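Uncharacterized protein (Bacteroides ovatus, PDB 4IRT) is of unknown function but is probably a beta-propeller protein of the BNR-repeat type, perhaps a neuraminidase that cleaves sialic acid. Local coordinates at residues Cys242-Pro245 against Gln246-Leu250; Thr345-Thr349 against Ser350-Ile354. All blocks are in the same frame, centred on the assembly; numbering follows the deposited sequence.

Contact 1 of 2, residues Cys242-Pro245 against Gln246-Leu250; sequences CRLP and QNCEL
The loop between two blades of the beta-propeller, after strand 239-242 and before strand 255-258, brings Cys248 back against Pro245 and Leu244. Its apolar contacts join side chains three to six residues apart. Cys248 SG comes within 4.0 Å of Pro245 CD at the ring's rim and lies 4.2 Å from Leu244 CB. A first torsion of 73° sets the sulfur between the backbone N and carbonyl carbon of Cys248, where it meets Pro245 and Leu244. Further along, one methyl of each leucine meets the other, Leu244 CD1 to Leu250 CD1 at 4.0 Å, with the two side chains crossing at about a right angle. The bend relies on left-handed backbone conformations at Asn247 and Glu249, whose phi values are 62° and 63°. Water 1 sits within it, accepting from Cys248 N at 3.0 Å and from Leu250 N at 3.3 Å; it probably also donates to Pro245 O, 3.2 Å away, although other acceptors compete for its protons. Trp270 of strand 264-271 touches both Leu244 and Leu250, while Leu244 N is hydrogen-bonded to Asp208. Apolar side chains and a water-bridged bend thus shape a blade-to-blade connection of a beta-propeller.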
loop_
_atom_site.group_PDB
_atom_site.type_symbol
_atom_site.label_atom_id
_atom_site.label_comp_id
_atom_site.label_asym_id
_atom_site.label_seq_id
_atom_site.Cartn_x
_atom_site.Cartn_y
_atom_site.Cartn_z
ATOM N N CYS A 242 -0.549 -18.924 -3.480
ATOM C CA CYS A 242 0.083 -19.707 -2.419
ATOM C C CYS A 242 -0.990 -20.173 -1.473
ATOM O O CYS A 242 -1.710 -19.340 -0.867
ATOM C CB CYS A 242 1.171 -18.911 -1.693
ATOM S SG CYS A 242 2.198 -19.908 -0.554
ATOM N N ARG A 243 -1.114 -21.498 -1.351
ATOM C CA ARG A 243 -2.052 -22.074 -0.398
ATOM C C ARG A 243 -1.450 -22.116 0.988
ATOM O O ARG A 243 -0.413 -22.729 1.211
ATOM C CB ARG A 243 -2.494 -23.469 -0.805
ATOM C CG ARG A 243 -3.390 -23.444 -2.017
ATOM C CD ARG A 243 -4.546 -24.399 -1.888
ATOM N NE ARG A 243 -5.156 -24.562 -3.191
ATOM C CZ ARG A 243 -6.408 -24.256 -3.462
ATOM N NH1 ARG A 243 -7.201 -23.805 -2.508
ATOM N NH2 ARG A 243 -6.861 -24.435 -4.690
ATOM N N LEU A 244 -2.123 -21.455 1.935
ATOM C CA LEU A 244 -1.637 -21.335 3.296
ATOM C C LEU A 244 -2.797 -21.453 4.243
ATOM O O LEU A 244 -3.826 -20.798 4.038
ATOM C CB LEU A 244 -0.976 -19.953 3.494
ATOM C CG LEU A 244 0.341 -19.765 2.753
ATOM C CD1 LEU A 244 0.712 -18.291 2.699
ATOM C CD2 LEU A 244 1.445 -20.594 3.400
ATOM N N PRO A 245 -2.630 -22.233 5.313
ATOM C CA PRO A 245 -3.748 -22.492 6.201
ATOM C C PRO A 245 -4.062 -21.334 7.166
ATOM O O PRO A 245 -3.290 -20.383 7.308
ATOM C CB PRO A 245 -3.246 -23.708 6.992
ATOM C CG PRO A 245 -1.765 -23.420 7.129
ATOM C CD PRO A 245 -1.398 -22.923 5.761
ATOM N N GLN A 246 -5.163 -21.478 7.895
ATOM C CA GLN A 246 -5.388 -20.634 9.047
ATOM C C GLN A 246 -4.319 -21.005 10.088
ATOM O O GLN A 246 -3.709 -22.069 9.988
ATOM C CB GLN A 246 -6.790 -20.872 9.591
ATOM C CG GLN A 246 -7.876 -20.542 8.563
ATOM C CD GLN A 246 -9.276 -20.647 9.138
ATOM O OE1 GLN A 246 -9.517 -20.332 10.310
ATOM N NE2 GLN A 246 -10.217 -21.087 8.302
ATOM N N ASN A 247 -4.078 -20.103 11.036
ATOM C CA ASN A 247 -3.139 -20.316 12.141
ATOM C C ASN A 247 -1.680 -20.526 11.717
ATOM O O ASN A 247 -0.953 -21.281 12.334
ATOM C CB ASN A 247 -3.629 -21.451 13.038
ATOM C CG ASN A 247 -4.950 -21.124 13.679
ATOM O OD1 ASN A 247 -5.019 -20.256 14.539
ATOM N ND2 ASN A 247 -6.017 -21.793 13.240
ATOM N N CYS A 248 -1.247 -19.833 10.664
ATOM C CA CYS A 248 0.168 -19.814 10.342
ATOM C C CYS A 248 0.758 -18.418 10.385
ATOM O O CYS A 248 1.833 -18.166 9.787
ATOM C CB CYS A 248 0.473 -20.538 9.012
ATOM S SG CYS A 248 -0.019 -19.654 7.534
ATOM N N GLU A 249 0.077 -17.525 11.099
ATOM C CA GLU A 249 0.509 -16.131 11.293
ATOM C C GLU A 249 0.571 -15.356 9.963
ATOM O O GLU A 249 1.367 -14.434 9.795
ATOM C CB GLU A 249 1.876 -16.087 11.974
ATOM C CG GLU A 249 2.015 -16.878 13.242
ATOM C CD GLU A 249 1.044 -16.491 14.350
ATOM O OE1 GLU A 249 0.350 -15.443 14.285
ATOM O OE2 GLU A 249 1.020 -17.261 15.341
ATOM N N LEU A 250 -0.250 -15.762 9.007
ATOM C CA LEU A 250 -0.377 -15.052 7.756
ATOM C C LEU A 250 -1.089 -13.725 8.009
ATOM O O LEU A 250 -2.170 -13.690 8.597
ATOM C CB LEU A 250 -1.164 -15.875 6.751
ATOM C CG LEU A 250 -1.407 -15.177 5.416
ATOM C CD1 LEU A 250 -0.117 -14.934 4.662
ATOM C CD2 LEU A 250 -2.414 -15.973 4.609
HETATM O O HOH W 1 -2.790 -17.810 9.062
#

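Contact 2 of 2, residues Thr345-Thr349 against Ser350-Ile354; sequences TDVGT and SKWTI
Asp346 and Ser350 close a tight turn between strands 340-344 and 353-356, the third and fourth strands of a propeller blade. Its position, and its Asp, Gly, Ser and Trp, resemble a divergent Asp box of the BNR repeat. Two hydrogen bonds join the pair: Ser350 N donates to Asp346 O at 2.9 Å, in the carbonyl plane and fairly straight at 163°, while Asp346 N donates to Ser350 OG, also at 2.9 Å but more bent at 148°. The serine's chi1 of -61° places OG beside its own backbone N, which brings both groups against the backbone of Asp346. An alanine in place of Ser350 would keep the backbone bond, but Asp346 N would probably lose its acceptor and that side of the turn become less firmly held. Asp346 O is gripped twice, for Thr349 N also donates to it at 3.2 Å. The aspartate side chain serves the far end of the turn: OD2 accepts from Thr349 OG1 at 3.0 Å, using the lone pair away from OD1. Val347 and Trp352 run side by side, and Val347 CG2, anti to its backbone N, reaches the indole edge near the ring plane, 4.0 Å from CZ2. Across the mouth of the loop, water 2 accepts from Thr345 N at 3.1 Å and donates to Lys351 O at 2.9 Å.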
loop_
_atom_site.group_PDB
_atom_site.type_symbol
_atom_site.label_atom_id
_atom_site.label_comp_id
_atom_site.label_asym_id
_atom_site.label_seq_id
_atom_site.Cartn_x
_atom_site.Cartn_y
_atom_site.Cartn_z
ATOM N N THR A 345 19.962 -10.282 -5.699
ATOM C CA THR A 345 20.281 -10.013 -7.096
ATOM C C THR A 345 19.328 -10.760 -8.045
ATOM O O THR A 345 18.925 -10.238 -9.098
ATOM C CB THR A 345 21.734 -10.412 -7.370
ATOM O OG1 THR A 345 22.568 -9.569 -6.580
ATOM C CG2 THR A 345 22.101 -10.219 -8.830
ATOM N N ASP A 346 19.018 -11.984 -7.649
ATOM C CA ASP A 346 18.119 -12.880 -8.368
ATOM C C ASP A 346 17.203 -13.511 -7.337
ATOM O O ASP A 346 17.641 -14.259 -6.445
ATOM C CB ASP A 346 18.884 -13.994 -9.115
ATOM C CG ASP A 346 17.966 -14.831 -10.003
ATOM O OD1 ASP A 346 17.221 -14.254 -10.824
ATOM O OD2 ASP A 346 17.975 -16.047 -9.848
ATOM N N VAL A 347 15.928 -13.189 -7.460
ATOM C CA VAL A 347 14.914 -13.599 -6.485
ATOM C C VAL A 347 14.862 -15.117 -6.254
ATOM O O VAL A 347 14.760 -15.589 -5.111
ATOM C CB VAL A 347 13.536 -13.009 -6.890
ATOM C CG1 VAL A 347 13.055 -13.541 -8.234
ATOM C CG2 VAL A 347 12.499 -13.249 -5.795
ATOM N N GLY A 348 15.014 -15.857 -7.344
ATOM C CA GLY A 348 14.941 -17.312 -7.327
ATOM C C GLY A 348 16.089 -17.971 -6.574
ATOM O O GLY A 348 15.858 -18.934 -5.857
ATOM N N THR A 349 17.322 -17.443 -6.697
ATOM C CA THR A 349 18.507 -18.160 -6.180
ATOM C C THR A 349 19.434 -17.435 -5.210
ATOM O O THR A 349 20.169 -18.100 -4.484
ATOM C CB THR A 349 19.401 -18.673 -7.323
ATOM O OG1 THR A 349 19.861 -17.571 -8.122
ATOM C CG2 THR A 349 18.623 -19.659 -8.183
ATOM N N SER A 350 19.414 -16.107 -5.173
ATOM C CA SER A 350 20.330 -15.396 -4.298
ATOM C C SER A 350 20.015 -15.559 -2.825
ATOM O O SER A 350 18.862 -15.649 -2.407
ATOM C CB SER A 350 20.305 -13.890 -4.585
ATOM O OG SER A 350 20.692 -13.603 -5.903
ATOM N N LYS A 351 21.064 -15.485 -2.026
ATOM C CA LYS A 351 20.901 -15.136 -0.630
ATOM C C LYS A 351 20.394 -13.687 -0.525
ATOM O O LYS A 351 20.693 -12.827 -1.369
ATOM C CB LYS A 351 22.226 -15.284 0.094
ATOM C CG LYS A 351 22.621 -16.741 0.279
ATOM C CD LYS A 351 24.008 -16.874 0.897
ATOM C CE LYS A 351 24.366 -18.324 1.177
ATOM N NZ LYS A 351 25.825 -18.451 1.444
ATOM N N TRP A 352 19.634 -13.424 0.517
ATOM C CA TRP A 352 19.111 -12.086 0.758
ATOM C C TRP A 352 20.058 -11.386 1.718
ATOM O O TRP A 352 20.250 -11.872 2.828
ATOM C CB TRP A 352 17.716 -12.220 1.369
ATOM C CG TRP A 352 16.729 -12.798 0.404
ATOM C CD1 TRP A 352 16.492 -14.115 0.174
ATOM C CD2 TRP A 352 15.843 -12.069 -0.466
ATOM N NE1 TRP A 352 15.541 -14.255 -0.811
ATOM C CE2 TRP A 352 15.106 -13.016 -1.197
ATOM C CE3 TRP A 352 15.617 -10.710 -0.701
ATOM C CZ2 TRP A 352 14.164 -12.654 -2.159
ATOM C CZ3 TRP A 352 14.679 -10.347 -1.634
ATOM C CH2 TRP A 352 13.953 -11.317 -2.359
ATOM N N THR A 353 20.676 -10.279 1.296
ATOM C CA THR A 353 21.568 -9.513 2.158
ATOM C C THR A 353 20.779 -8.394 2.853
ATOM O O THR A 353 19.979 -7.696 2.209
ATOM C CB THR A 353 22.748 -8.938 1.369
ATOM O OG1 THR A 353 22.275 -7.965 0.443
ATOM C CG2 THR A 353 23.488 -10.042 0.623
ATOM N N ILE A 354 20.982 -8.254 4.158
ATOM C CA ILE A 354 20.200 -7.324 4.962
ATOM C C ILE A 354 21.065 -6.170 5.354
ATOM O O ILE A 354 22.189 -6.358 5.791
ATOM C CB ILE A 354 19.694 -7.947 6.273
ATOM C CG1 ILE A 354 19.186 -9.355 6.044
ATOM C CG2 ILE A 354 18.625 -7.061 6.910
ATOM C CD1 ILE A 354 18.062 -9.409 5.058
HETATM O O HOH W 2 21.848 -11.028 -3.374
#

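Overall arrangement
Contacts 1 and 2 come in series along the chain and do not touch: their centres are 24 Å apart and their nearest atoms about 13 Å. They differ in topology, contact 1 linking one blade to the next and contact 2 turning within a blade. Both nevertheless reach the sheet spanning residues 255-294. Contact 1 packs on strand 264-271, and Val347 and Trp352 of contact 2 touch Ile282 on the adjacent strand 278-285. Their centres lie 21 and 23 Å from that of the chain, placing both loops toward the periphery of the propeller.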